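Local coordinates for DUF2666 domain-containing protein (Pyrococcus furiosus, PDB 3V68) that is of unknown function but belongs to the DUF2666 family and probably binds double-stranded DNA, at residues Glu13-Gly18 against Asp135-Thr140; Leu114-Pro119 against Glu228-Leu233; Lys150-Asp155 against Leu161-Leu166; Arg213-Lys216 against Glu221-Tyr224. All blocks are in the same frame, centred on the assembly; numbering follows the deposited sequence.

Contact 1 (Glu13-Gly18 against Asp135-Thr140); sequences EEWIVG and DHINFT
Trp15 and Ile137 meet across an antiparallel four-stranded sheet. They lie on strands 15-20 and 136-143, which are not neighbours: strand 5-12 runs between them and pairs with both. The contact therefore bridges over a middle strand, and it joins the two DUF2666 halves of the chain. The packed part is small and apolar. Trp15 holds CG anti to its backbone N; this torsion (chi1 -180°) swings the indole out until its six-membered ring comes up to Ile137. The ring touches through CZ3, 3.8 Å from Ile137 CD1, and the two side chains cross at about a right angle. The methyl meets the ring obliquely. Around them the packing continues: Ile137 also leans on Leu166 and Ile170 of helix 160-181, while Trp15 rests on Ala10 and Thr39 and has a cation-pi contact with Lys43.

The other end, at Glu13 and Asp135, is looser and wetter. Asp135 OD2 comes only to 3.6 Å from Glu13 N, and the carboxylate has its main partner in Lys11 of the middle strand, a salt bridge through OD1. That lysine probably eases the nearness of two acidic groups, Glu13 OE2 being 4.9 Å from Asp135 OD2. A water spans the remaining separation. It donates to both sides, to Glu13 O at 2.8 Å and to Asp135 OD1 at 2.7 Å.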
loop_
_atom_site.group_PDB
_atom_site.type_symbol
_atom_site.label_atom_id
_atom_site.label_comp_id
_atom_site.label_asym_id
_atom_site.label_seq_id
_atom_site.Cartn_x
_atom_site.Cartn_y
_atom_site.Cartn_z
ATOM N N GLU A 13 -9.664 -8.384 17.158
ATOM C CA GLU A 13 -9.328 -9.750 17.563
ATOM C C GLU A 13 -8.011 -9.719 18.352
ATOM O O GLU A 13 -7.914 -9.019 19.363
ATOM C CB GLU A 13 -9.255 -10.704 16.355
ATOM C CG GLU A 13 -10.449 -10.640 15.388
ATOM C CD GLU A 13 -11.714 -11.281 15.941
ATOM O OE1 GLU A 13 -11.624 -12.354 16.575
ATOM O OE2 GLU A 13 -12.807 -10.715 15.724
ATOM N N GLU A 14 -6.999 -10.440 17.873
ATOM C CA GLU A 14 -5.704 -10.509 18.556
ATOM C C GLU A 14 -4.669 -9.493 18.052
ATOM O O GLU A 14 -3.555 -9.421 18.578
ATOM C CB GLU A 14 -5.141 -11.935 18.511
ATOM C CG GLU A 14 -5.782 -12.878 19.525
ATOM C CD GLU A 14 -5.162 -14.264 19.520
ATOM O OE1 GLU A 14 -5.266 -14.967 18.490
ATOM O OE2 GLU A 14 -4.577 -14.655 20.554
ATOM N N TRP A 15 -5.042 -8.710 17.041
ATOM C CA TRP A 15 -4.182 -7.638 16.539
ATOM C C TRP A 15 -4.374 -6.381 17.383
ATOM O O TRP A 15 -5.413 -5.724 17.308
ATOM C CB TRP A 15 -4.467 -7.364 15.053
ATOM C CG TRP A 15 -3.618 -6.274 14.443
ATOM C CD1 TRP A 15 -2.285 -6.047 14.662
ATOM C CD2 TRP A 15 -4.041 -5.286 13.492
ATOM N NE1 TRP A 15 -1.860 -4.968 13.920
ATOM C CE2 TRP A 15 -2.916 -4.482 13.196
ATOM C CE3 TRP A 15 -5.265 -4.995 12.870
ATOM C CZ2 TRP A 15 -2.976 -3.406 12.298
ATOM C CZ3 TRP A 15 -5.325 -3.927 11.980
ATOM C CH2 TRP A 15 -4.185 -3.148 11.700
ATOM N N ILE A 16 -3.376 -6.072 18.207
ATOM C CA ILE A 16 -3.410 -4.900 19.081
ATOM C C ILE A 16 -2.048 -4.202 19.070
ATOM O O ILE A 16 -1.077 -4.690 19.662
ATOM C CB ILE A 16 -3.831 -5.258 20.545
ATOM C CG1 ILE A 16 -5.124 -6.083 20.563
ATOM C CG2 ILE A 16 -4.001 -3.988 21.368
ATOM C CD1 ILE A 16 -5.364 -6.869 21.851
ATOM N N VAL A 17 -1.980 -3.069 18.376
ATOM C CA VAL A 17 -0.731 -2.309 18.255
ATOM C C VAL A 17 -0.976 -0.811 18.407
ATOM O O VAL A 17 -2.105 -0.335 18.260
ATOM C CB VAL A 17 0.033 -2.591 16.921
ATOM C CG1 VAL A 17 0.440 -4.063 16.814
ATOM C CG2 VAL A 17 -0.778 -2.134 15.696
ATOM N N GLY A 18 0.084 -0.076 18.724
ATOM C CA GLY A 18 -0.027 1.368 18.912
ATOM C C GLY A 18 1.316 2.055 18.834
ATOM O O GLY A 18 2.311 1.568 19.379
ATOM N N ASP A 135 -12.863 -2.527 19.898
ATOM C CA ASP A 135 -12.116 -2.799 18.675
ATOM C C ASP A 135 -12.225 -1.597 17.742
ATOM O O ASP A 135 -13.287 -0.979 17.640
ATOM C CB ASP A 135 -12.652 -4.060 17.983
ATOM C CG ASP A 135 -12.152 -5.350 18.622
ATOM O OD1 ASP A 135 -11.398 -5.297 19.620
ATOM O OD2 ASP A 135 -12.524 -6.432 18.119
ATOM N N HIS A 136 -11.125 -1.261 17.074
ATOM C CA HIS A 136 -11.066 -0.040 16.271
ATOM C C HIS A 136 -9.820 0.021 15.397
ATOM O O HIS A 136 -8.859 -0.722 15.602
ATOM C CB HIS A 136 -11.055 1.192 17.184
ATOM C CG HIS A 136 -9.783 1.342 17.960
ATOM N ND1 HIS A 136 -9.550 0.662 19.135
ATOM C CD2 HIS A 136 -8.659 2.052 17.703
ATOM C CE1 HIS A 136 -8.345 0.969 19.585
ATOM N NE2 HIS A 136 -7.780 1.805 18.731
ATOM N N ILE A 137 -9.860 0.930 14.427
ATOM C CA ILE A 137 -8.677 1.418 13.731
ATOM C C ILE A 137 -8.638 2.921 13.979
ATOM O O ILE A 137 -9.664 3.591 13.875
ATOM C CB ILE A 137 -8.756 1.167 12.201
ATOM C CG1 ILE A 137 -9.135 -0.293 11.881
ATOM C CG2 ILE A 137 -7.456 1.608 11.506
ATOM C CD1 ILE A 137 -8.111 -1.340 12.286
ATOM N N ASN A 138 -7.464 3.452 14.309
ATOM C CA ASN A 138 -7.326 4.882 14.579
ATOM C C ASN A 138 -6.026 5.480 14.041
ATOM O O ASN A 138 -4.943 5.192 14.557
ATOM C CB ASN A 138 -7.472 5.151 16.088
ATOM C CG ASN A 138 -6.993 6.534 16.491
ATOM O OD1 ASN A 138 -7.251 7.525 15.805
ATOM N ND2 ASN A 138 -6.278 6.605 17.612
ATOM N N PHE A 139 -6.143 6.299 12.997
ATOM C CA PHE A 139 -5.047 7.151 12.540
ATOM C C PHE A 139 -5.454 8.600 12.749
ATOM O O PHE A 139 -6.397 9.083 12.122
ATOM C CB PHE A 139 -4.711 6.909 11.061
ATOM C CG PHE A 139 -3.566 7.753 10.547
ATOM C CD1 PHE A 139 -2.263 7.285 10.622
ATOM C CD2 PHE A 139 -3.792 9.018 9.997
ATOM C CE1 PHE A 139 -1.197 8.048 10.155
ATOM C CE2 PHE A 139 -2.734 9.798 9.530
ATOM C CZ PHE A 139 -1.427 9.309 9.612
ATOM N N THR A 140 -4.730 9.293 13.619
ATOM C CA THR A 140 -5.028 10.686 13.918
ATOM C C THR A 140 -3.760 11.507 13.774
ATOM O O THR A 140 -2.734 11.191 14.384
ATOM C CB THR A 140 -5.632 10.846 15.336
ATOM O OG1 THR A 140 -6.876 10.145 15.403
ATOM C CG2 THR A 140 -5.878 12.311 15.667
HETATM O O HOH W 1 -9.780 -7.302 20.452
#

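Contact 2 (Leu114-Pro119 against Glu228-Leu233); sequences LPIEFP and EMLSKL
A buried apolar seam joins the loop after helix 91-110 to the C-terminal part of helix 219-231, with Leu114 and Ile116 on one side and Met229 and Leu230 on the other. The clearest touch is methyl to methyl: Ile116 CD1 lies 3.8 Å from Leu230 CD1, and the two side chains cross at about a right angle. Leu230 has CG anti to its carbonyl carbon (chi1 -67°), which spreads the two methyls, one to each loop residue: its other methyl, CD2, stands 4.2 Å from Leu114 CD1. Leu114 thus meets the helix through its branch tips. It also faces Met229, whose CE is 3.9 Å from Leu114 CD1, but Met229 is modelled in two conformers, which leaves this touch doubtful.

The two loop residues are brought to the same helix by an inverse gamma turn centred on Pro115. Its bond, from Ile116 N to Leu114 O, is weak, at 2.8 Å. The loop is also pinned by polar bonds from the helix, since Arg227 NH1 binds Ile116 O and Arg223 NE binds Glu117 O. Further apolar groups close round the seam: Phe212 packs on Leu114, Ile208 on Met229, and Val237 on both Ile116 and Leu230.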
loop_
_atom_site.group_PDB
_atom_site.type_symbol
_atom_site.label_atom_id
_atom_site.label_comp_id
_atom_site.label_asym_id
_atom_site.label_seq_id
_atom_site.Cartn_x
_atom_site.Cartn_y
_atom_site.Cartn_z
ATOM N N LEU A 114 12.370 -5.259 -4.623
ATOM C CA LEU A 114 12.399 -3.805 -4.794
ATOM C C LEU A 114 12.095 -3.096 -3.475
ATOM O O LEU A 114 11.500 -3.697 -2.578
ATOM C CB LEU A 114 11.370 -3.384 -5.849
ATOM C CG LEU A 114 11.631 -3.696 -7.324
ATOM C CD1 LEU A 114 10.348 -3.529 -8.107
ATOM C CD2 LEU A 114 12.725 -2.800 -7.893
ATOM N N PRO A 115 12.498 -1.814 -3.346
ATOM C CA PRO A 115 12.128 -1.064 -2.149
ATOM C C PRO A 115 10.655 -0.639 -2.204
ATOM O O PRO A 115 10.328 0.503 -2.552
ATOM C CB PRO A 115 13.075 0.140 -2.181
ATOM C CG PRO A 115 13.350 0.351 -3.632
ATOM C CD PRO A 115 13.355 -1.020 -4.249
ATOM N N ILE A 116 9.785 -1.587 -1.872
ATOM C CA ILE A 116 8.337 -1.399 -1.902
ATOM C C ILE A 116 7.851 -0.893 -0.545
ATOM O O ILE A 116 7.205 0.156 -0.450
ATOM C CB ILE A 116 7.617 -2.728 -2.269
ATOM C CG1 ILE A 116 8.043 -3.236 -3.661
ATOM C CG2 ILE A 116 6.101 -2.580 -2.155
ATOM C CD1 ILE A 116 7.923 -2.204 -4.796
ATOM N N GLU A 117 8.163 -1.648 0.504
ATOM C CA GLU A 117 7.946 -1.174 1.860
ATOM C C GLU A 117 8.887 -0.009 2.131
ATOM O O GLU A 117 9.995 0.049 1.598
ATOM C CB GLU A 117 8.178 -2.296 2.876
ATOM C CG GLU A 117 7.139 -3.412 2.775
ATOM C CD GLU A 117 7.283 -4.465 3.858
ATOM O OE1 GLU A 117 8.387 -5.034 4.016
ATOM O OE2 GLU A 117 6.283 -4.737 4.551
ATOM N N PHE A 118 8.423 0.927 2.943
ATOM C CA PHE A 118 9.258 2.022 3.413
ATOM C C PHE A 118 10.187 1.549 4.526
ATOM O O PHE A 118 9.989 0.467 5.072
ATOM C CB PHE A 118 8.370 3.177 3.874
ATOM C CG PHE A 118 7.704 3.896 2.746
ATOM C CD1 PHE A 118 8.292 5.027 2.187
ATOM C CD2 PHE A 118 6.498 3.434 2.219
ATOM C CE1 PHE A 118 7.685 5.698 1.120
ATOM C CE2 PHE A 118 5.890 4.102 1.154
ATOM C CZ PHE A 118 6.487 5.228 0.609
ATOM N N PRO A 119 11.220 2.346 4.851
ATOM C CA PRO A 119 12.140 1.954 5.914
ATOM C C PRO A 119 11.427 1.735 7.241
ATOM O O PRO A 119 10.381 2.336 7.491
ATOM C CB PRO A 119 13.067 3.169 6.032
ATOM C CG PRO A 119 13.027 3.789 4.691
ATOM C CD PRO A 119 11.611 3.632 4.246
ATOM N N GLU A 228 7.042 4.764 -9.290
ATOM C CA GLU A 228 6.941 5.379 -10.610
ATOM C C GLU A 228 7.289 4.393 -11.721
ATOM O O GLU A 228 6.585 4.319 -12.732
ATOM C CB GLU A 228 7.807 6.640 -10.699
ATOM C CG GLU A 228 7.668 7.416 -12.020
ATOM C CD GLU A 228 6.270 7.961 -12.284
ATOM O OE1 GLU A 228 5.463 8.086 -11.340
ATOM O OE2 GLU A 228 5.984 8.291 -13.455
ATOM N N MET A 229 8.364 3.626 -11.526
ATOM C CA MET A 229 8.775 2.608 -12.498
ATOM C C MET A 229 7.654 1.595 -12.725
ATOM O O MET A 229 7.297 1.286 -13.865
ATOM C CB MET A 229 10.058 1.908 -12.039
ATOM C CG MET A 229 10.572 0.833 -12.996
ATOM S SD MET A 229 9.848 -0.798 -12.731
ATOM C CE MET A 229 10.727 -1.338 -11.271
ATOM N N LEU A 230 7.085 1.104 -11.629
ATOM C CA LEU A 230 5.968 0.157 -11.690
ATOM C C LEU A 230 4.719 0.730 -12.361
ATOM O O LEU A 230 4.021 0.015 -13.079
ATOM C CB LEU A 230 5.637 -0.380 -10.295
ATOM C CG LEU A 230 6.717 -1.256 -9.659
ATOM C CD1 LEU A 230 6.378 -1.511 -8.209
ATOM C CD2 LEU A 230 6.947 -2.563 -10.417
ATOM N N SER A 231 4.458 2.021 -12.159
ATOM C CA SER A 231 3.284 2.664 -12.761
ATOM C C SER A 231 3.321 2.620 -14.291
ATOM O O SER A 231 2.268 2.583 -14.940
ATOM C CB SER A 231 3.136 4.106 -12.264
ATOM O OG SER A 231 3.957 4.991 -13.000
ATOM N N LYS A 232 4.525 2.609 -14.860
ATOM C CA LYS A 232 4.684 2.577 -16.316
ATOM C C LYS A 232 4.269 1.230 -16.904
ATOM O O LYS A 232 4.007 1.123 -18.102
ATOM C CB LYS A 232 6.122 2.926 -16.729
ATOM C CG LYS A 232 6.603 4.306 -16.293
ATOM C CD LYS A 232 5.668 5.427 -16.754
ATOM C CE LYS A 232 6.243 6.796 -16.427
ATOM N NZ LYS A 232 5.204 7.870 -16.520
ATOM N N LEU A 233 4.233 0.209 -16.050
ATOM C CA LEU A 233 3.753 -1.121 -16.421
ATOM C C LEU A 233 2.288 -1.328 -16.033
ATOM O O LEU A 233 1.721 -2.399 -16.273
ATOM C CB LEU A 233 4.613 -2.197 -15.749
ATOM C CG LEU A 233 5.979 -2.560 -16.341
ATOM C CD1 LEU A 233 7.005 -1.458 -16.118
ATOM C CD2 LEU A 233 6.464 -3.863 -15.728
#

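Contact 3 (Lys150-Asp155 against Leu161-Leu166); sequences KRMIID and LDIARL
Met152 puts CG between its backbone N and carbonyl carbon (chi1 69°), then runs extended, which carries SD and CE across to helix 160-181. Asp162, with CG anti to the backbone N (chi1 -164°), brings OD2 to 3.6 Å from Met152 SD. The methyl goes deeper. Met152 CE sits 3.4 Å from Ile163 CA, tighter than usual van der Waals contact, and 3.5 Å from Asp162 O. The Met152 and Leu166 side chains reach toward each other tip to tip, with Met152 CG 3.7 Å from Leu166 CD2. Beyond them, Ile154 CD1 touches Ile163 CD1 at 3.8 Å. A helix here packs on the edge strand that precedes it: segments 150-153 and 161-166 run nearly antiparallel, at 158°.

Arg165 grips Asp162 side-on. Arg165 NE lies 3.0 Å from Asp162 OD1, and NH2 shares the same oxygen at 3.3 Å. Replacing Asp162 with an alanine would probably leave the Arg165 guanidinium without its mate and free to turn, and uncover one side of Met152 SD. The chemistry is thus mostly apolar, with a carboxylate and a backbone carbonyl beside the thioether. The charge pair lies within the helix, and probably offsets the carboxylate's charge beside the sulfur.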
loop_
_atom_site.group_PDB
_atom_site.type_symbol
_atom_site.label_atom_id
_atom_site.label_comp_id
_atom_site.label_asym_id
_atom_site.label_seq_id
_atom_site.Cartn_x
_atom_site.Cartn_y
_atom_site.Cartn_z
ATOM N N LYS A 150 -8.642 9.415 10.391
ATOM C CA LYS A 150 -9.179 8.243 9.709
ATOM C C LYS A 150 -9.332 7.135 10.734
ATOM O O LYS A 150 -8.368 6.439 11.081
ATOM C CB LYS A 150 -8.285 7.837 8.530
ATOM C CG LYS A 150 -8.371 8.808 7.353
ATOM C CD LYS A 150 -7.432 8.464 6.205
ATOM C CE LYS A 150 -7.633 9.446 5.049
ATOM N NZ LYS A 150 -6.830 9.112 3.837
ATOM N N ARG A 151 -10.547 7.003 11.254
ATOM C CA ARG A 151 -10.803 6.047 12.319
ATOM C C ARG A 151 -12.225 5.499 12.303
ATOM O O ARG A 151 -13.133 6.104 11.725
ATOM C CB ARG A 151 -10.471 6.660 13.689
ATOM C CG ARG A 151 -11.298 7.868 14.062
ATOM C CD ARG A 151 -10.688 8.626 15.231
ATOM N NE ARG A 151 -11.451 9.836 15.531
ATOM C CZ ARG A 151 -10.970 10.902 16.167
ATOM N NH1 ARG A 151 -9.704 10.935 16.574
ATOM N NH2 ARG A 151 -11.757 11.949 16.383
ATOM N N MET A 152 -12.396 4.337 12.920
ATOM C CA MET A 152 -13.723 3.787 13.170
ATOM C C MET A 152 -13.694 2.697 14.227
ATOM O O MET A 152 -12.670 2.043 14.441
ATOM C CB MET A 152 -14.378 3.269 11.885
ATOM C CG MET A 152 -13.748 2.036 11.307
ATOM S SD MET A 152 -14.535 1.559 9.764
ATOM C CE MET A 152 -13.316 0.394 9.204
ATOM N N ILE A 153 -14.833 2.530 14.889
ATOM C CA ILE A 153 -15.064 1.430 15.809
ATOM C C ILE A 153 -15.414 0.184 14.998
ATOM O O ILE A 153 -16.124 0.273 13.993
ATOM C CB ILE A 153 -16.230 1.768 16.783
ATOM C CG1 ILE A 153 -15.971 3.092 17.527
ATOM C CG2 ILE A 153 -16.528 0.608 17.737
ATOM C CD1 ILE A 153 -14.619 3.205 18.233
ATOM N N ILE A 154 -14.908 -0.967 15.432
ATOM C CA ILE A 154 -15.207 -2.241 14.781
ATOM C C ILE A 154 -16.222 -3.046 15.597
ATOM O O ILE A 154 -15.987 -3.356 16.771
ATOM C CB ILE A 154 -13.927 -3.076 14.509
ATOM C CG1 ILE A 154 -12.978 -2.315 13.572
ATOM C CG2 ILE A 154 -14.285 -4.437 13.911
ATOM C CD1 ILE A 154 -11.588 -2.920 13.454
ATOM N N ASP A 155 -17.347 -3.355 14.955
ATOM C CA ASP A 155 -18.412 -4.186 15.515
ATOM C C ASP A 155 -18.410 -5.559 14.863
ATOM O O ASP A 155 -17.666 -5.816 13.912
ATOM C CB ASP A 155 -19.781 -3.549 15.242
ATOM C CG ASP A 155 -20.109 -2.414 16.186
ATOM O OD1 ASP A 155 -19.516 -2.336 17.285
ATOM O OD2 ASP A 155 -20.986 -1.600 15.827
ATOM N N LEU A 161 -14.498 -5.664 4.441
ATOM C CA LEU A 161 -14.063 -4.870 3.299
ATOM C C LEU A 161 -13.992 -3.378 3.623
ATOM O O LEU A 161 -13.217 -2.647 3.007
ATOM C CB LEU A 161 -14.970 -5.111 2.086
ATOM C CG LEU A 161 -14.316 -4.858 0.726
ATOM C CD1 LEU A 161 -13.391 -5.998 0.352
ATOM C CD2 LEU A 161 -15.363 -4.661 -0.351
ATOM N N ASP A 162 -14.790 -2.932 4.589
ATOM C CA ASP A 162 -14.757 -1.531 4.990
ATOM C C ASP A 162 -13.520 -1.215 5.820
ATOM O O ASP A 162 -12.959 -0.122 5.714
ATOM C CB ASP A 162 -16.018 -1.122 5.741
ATOM C CG ASP A 162 -16.160 0.381 5.826
ATOM O OD1 ASP A 162 -15.788 1.056 4.841
ATOM O OD2 ASP A 162 -16.619 0.881 6.873
ATOM N N ILE A 163 -13.103 -2.179 6.634
ATOM C CA ILE A 163 -11.843 -2.078 7.361
ATOM C C ILE A 163 -10.695 -2.041 6.352
ATOM O O ILE A 163 -9.788 -1.213 6.467
ATOM C CB ILE A 163 -11.669 -3.225 8.382
ATOM C CG1 ILE A 163 -12.846 -3.236 9.368
ATOM C CG2 ILE A 163 -10.345 -3.085 9.127
ATOM C CD1 ILE A 163 -12.930 -4.482 10.218
ATOM N N ALA A 164 -10.763 -2.912 5.345
ATOM C CA ALA A 164 -9.791 -2.897 4.251
ATOM C C ALA A 164 -9.708 -1.521 3.595
ATOM O O ALA A 164 -8.612 -1.034 3.315
ATOM C CB ALA A 164 -10.134 -3.952 3.213
ATOM N N ARG A 165 -10.866 -0.910 3.347
ATOM C CA ARG A 165 -10.929 0.411 2.717
ATOM C C ARG A 165 -10.230 1.469 3.565
ATOM O O ARG A 165 -9.442 2.265 3.044
ATOM C CB ARG A 165 -12.378 0.836 2.456
ATOM C CG ARG A 165 -12.497 2.077 1.582
ATOM C CD ARG A 165 -13.850 2.767 1.716
ATOM N NE ARG A 165 -14.260 2.948 3.106
ATOM C CZ ARG A 165 -13.809 3.896 3.927
ATOM N NH1 ARG A 165 -12.905 4.784 3.523
ATOM N NH2 ARG A 165 -14.262 3.951 5.171
ATOM N N LEU A 166 -10.531 1.476 4.863
ATOM C CA LEU A 166 -9.945 2.443 5.788
ATOM C C LEU A 166 -8.436 2.262 5.875
ATOM O O LEU A 166 -7.686 3.241 5.851
ATOM C CB LEU A 166 -10.575 2.345 7.181
ATOM C CG LEU A 166 -10.179 3.479 8.137
ATOM C CD1 LEU A 166 -10.702 4.828 7.648
ATOM C CD2 LEU A 166 -10.663 3.187 9.549
#

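Contact 4 (Arg213-Lys216 against Glu221-Tyr224); sequences REFK and EVRY
Phe215, Glu221 and Val222 carry this contact, and Phe215 gives up the most surface. It follows helix 202-213, in the short connection to helix 219-231, and its ring lies against the first turn of the second helix. With CG anti to the backbone N (chi1 174°), the ring is directed at that helix. CE2 does most of the touching. Glu221 CB comes to the ring edge, in its plane, 4.0 Å from Phe215 CE2. Glu221 O meets the same carbon obliquely at 3.8 Å. Val222 N also stands at the edge, near the ring plane, and Val222 CG1 is 4.2 Å from Phe215 CD2.

The arrangement is one of two successive helices joined by a short linker, in which an aromatic residue of the linker covers the start of the second helix. Beyond the linker, Phe215 also packs on helix 186-192, touching Ile189 and meeting Tyr192 edge-to-face. Within the linker, Lys216 NZ donates to Glu214 O at 2.8 Å, a bond that ties together the residues just before and just after Phe215. The Glu221 carboxylate is engaged at its own helix start, where CG lies anti to the carbonyl carbon and OE1 accepts from Asn218 N.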
loop_
_atom_site.group_PDB
_atom_site.type_symbol
_atom_site.label_atom_id
_atom_site.label_comp_id
_atom_site.label_asym_id
_atom_site.label_seq_id
_atom_site.Cartn_x
_atom_site.Cartn_y
_atom_site.Cartn_z
ATOM N N ARG A 213 17.423 1.181 -11.332
ATOM C CA ARG A 213 18.616 0.837 -10.559
ATOM C C ARG A 213 19.675 1.932 -10.573
ATOM O O ARG A 213 20.440 2.071 -9.622
ATOM C CB ARG A 213 19.207 -0.491 -11.024
ATOM C CG ARG A 213 18.304 -1.678 -10.772
ATOM C CD ARG A 213 19.098 -2.966 -10.793
ATOM N NE ARG A 213 18.235 -4.139 -10.856
ATOM C CZ ARG A 213 17.612 -4.681 -9.812
ATOM N NH1 ARG A 213 17.742 -4.159 -8.598
ATOM N NH2 ARG A 213 16.853 -5.753 -9.990
ATOM N N GLU A 214 19.696 2.722 -11.643
ATOM C CA GLU A 214 20.633 3.824 -11.774
ATOM C C GLU A 214 20.160 5.107 -11.097
ATOM O O GLU A 214 20.898 6.099 -11.068
ATOM C CB GLU A 214 20.918 4.086 -13.250
ATOM C CG GLU A 214 21.674 2.954 -13.908
ATOM C CD GLU A 214 21.576 2.968 -15.411
ATOM O OE1 GLU A 214 22.206 2.096 -16.041
ATOM O OE2 GLU A 214 20.867 3.837 -15.962
ATOM N N PHE A 215 18.938 5.093 -10.560
ATOM C CA PHE A 215 18.385 6.275 -9.910
ATOM C C PHE A 215 19.123 6.562 -8.617
ATOM O O PHE A 215 19.184 5.720 -7.718
ATOM C CB PHE A 215 16.875 6.130 -9.670
ATOM C CG PHE A 215 16.271 7.258 -8.871
ATOM C CD1 PHE A 215 15.919 8.457 -9.483
ATOM C CD2 PHE A 215 16.047 7.110 -7.506
ATOM C CE1 PHE A 215 15.358 9.501 -8.740
ATOM C CE2 PHE A 215 15.480 8.142 -6.756
ATOM C CZ PHE A 215 15.141 9.341 -7.374
ATOM N N LYS A 216 19.691 7.759 -8.543
ATOM C CA LYS A 216 20.444 8.180 -7.381
ATOM C C LYS A 216 19.502 8.924 -6.452
ATOM O O LYS A 216 18.953 9.974 -6.805
ATOM C CB LYS A 216 21.639 9.056 -7.779
ATOM C CG LYS A 216 22.668 8.373 -8.692
ATOM C CD LYS A 216 22.518 8.820 -10.143
ATOM C CE LYS A 216 23.671 8.328 -11.020
ATOM N NZ LYS A 216 23.479 6.936 -11.524
ATOM N N GLU A 221 13.406 8.502 -1.317
ATOM C CA GLU A 221 13.290 8.778 -2.745
ATOM C C GLU A 221 13.194 7.516 -3.609
ATOM O O GLU A 221 12.462 7.505 -4.603
ATOM C CB GLU A 221 14.454 9.650 -3.217
ATOM C CG GLU A 221 14.437 11.065 -2.654
ATOM C CD GLU A 221 15.757 11.797 -2.857
ATOM O OE1 GLU A 221 16.820 11.147 -2.851
ATOM O OE2 GLU A 221 15.737 13.030 -3.013
ATOM N N VAL A 222 13.919 6.463 -3.229
ATOM C CA VAL A 222 13.899 5.207 -3.993
ATOM C C VAL A 222 12.553 4.477 -3.950
ATOM O O VAL A 222 12.201 3.802 -4.910
ATOM C CB VAL A 222 15.062 4.241 -3.635
ATOM C CG1 VAL A 222 16.411 4.906 -3.910
ATOM C CG2 VAL A 222 14.951 3.742 -2.192
ATOM N N ARG A 223 11.807 4.622 -2.852
ATOM C CA ARG A 223 10.454 4.050 -2.763
ATOM C C ARG A 223 9.517 4.669 -3.793
ATOM O O ARG A 223 8.644 3.986 -4.332
ATOM C CB ARG A 223 9.847 4.221 -1.363
ATOM C CG ARG A 223 10.114 3.075 -0.400
ATOM C CD ARG A 223 11.553 3.096 0.086
ATOM N NE ARG A 223 11.880 1.888 0.829
ATOM C CZ ARG A 223 13.086 1.595 1.301
ATOM N NH1 ARG A 223 14.109 2.424 1.119
ATOM N NH2 ARG A 223 13.267 0.456 1.959
ATOM N N TYR A 224 9.704 5.958 -4.061
ATOM C CA TYR A 224 8.877 6.650 -5.044
ATOM C C TYR A 224 9.342 6.359 -6.463
ATOM O O TYR A 224 8.523 6.237 -7.372
ATOM C CB TYR A 224 8.813 8.150 -4.732
ATOM C CG TYR A 224 8.066 8.391 -3.445
ATOM C CD1 TYR A 224 6.675 8.417 -3.430
ATOM C CD2 TYR A 224 8.747 8.528 -2.236
ATOM C CE1 TYR A 224 5.974 8.605 -2.240
ATOM C CE2 TYR A 224 8.060 8.714 -1.043
ATOM C CZ TYR A 224 6.681 8.755 -1.058
ATOM O OH TYR A 224 6.014 8.935 0.122
#

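Contact 2 is wholly buried, contact 4 lies at the surface, and contacts 1 and 3 are partly buried. Contacts 1 and 3 share the sheet: strands 136-143 and 146-153 are neighbours, bonded from Ile154 N to Asp135 O. Contacts 2 and 4 share helix 219-231, with the Phe118 ring packed on that of Tyr224, and their centres lie about 9 Å apart. The two pairs sit on opposite sides of the chain's centre. Chemistry follows place. Contact 2 meets through methyl groups alone, while contact 4 sets a ring edge against a helix start. Contact 3 adds an acid beside a thioether, and contact 1 uses a water at its open end.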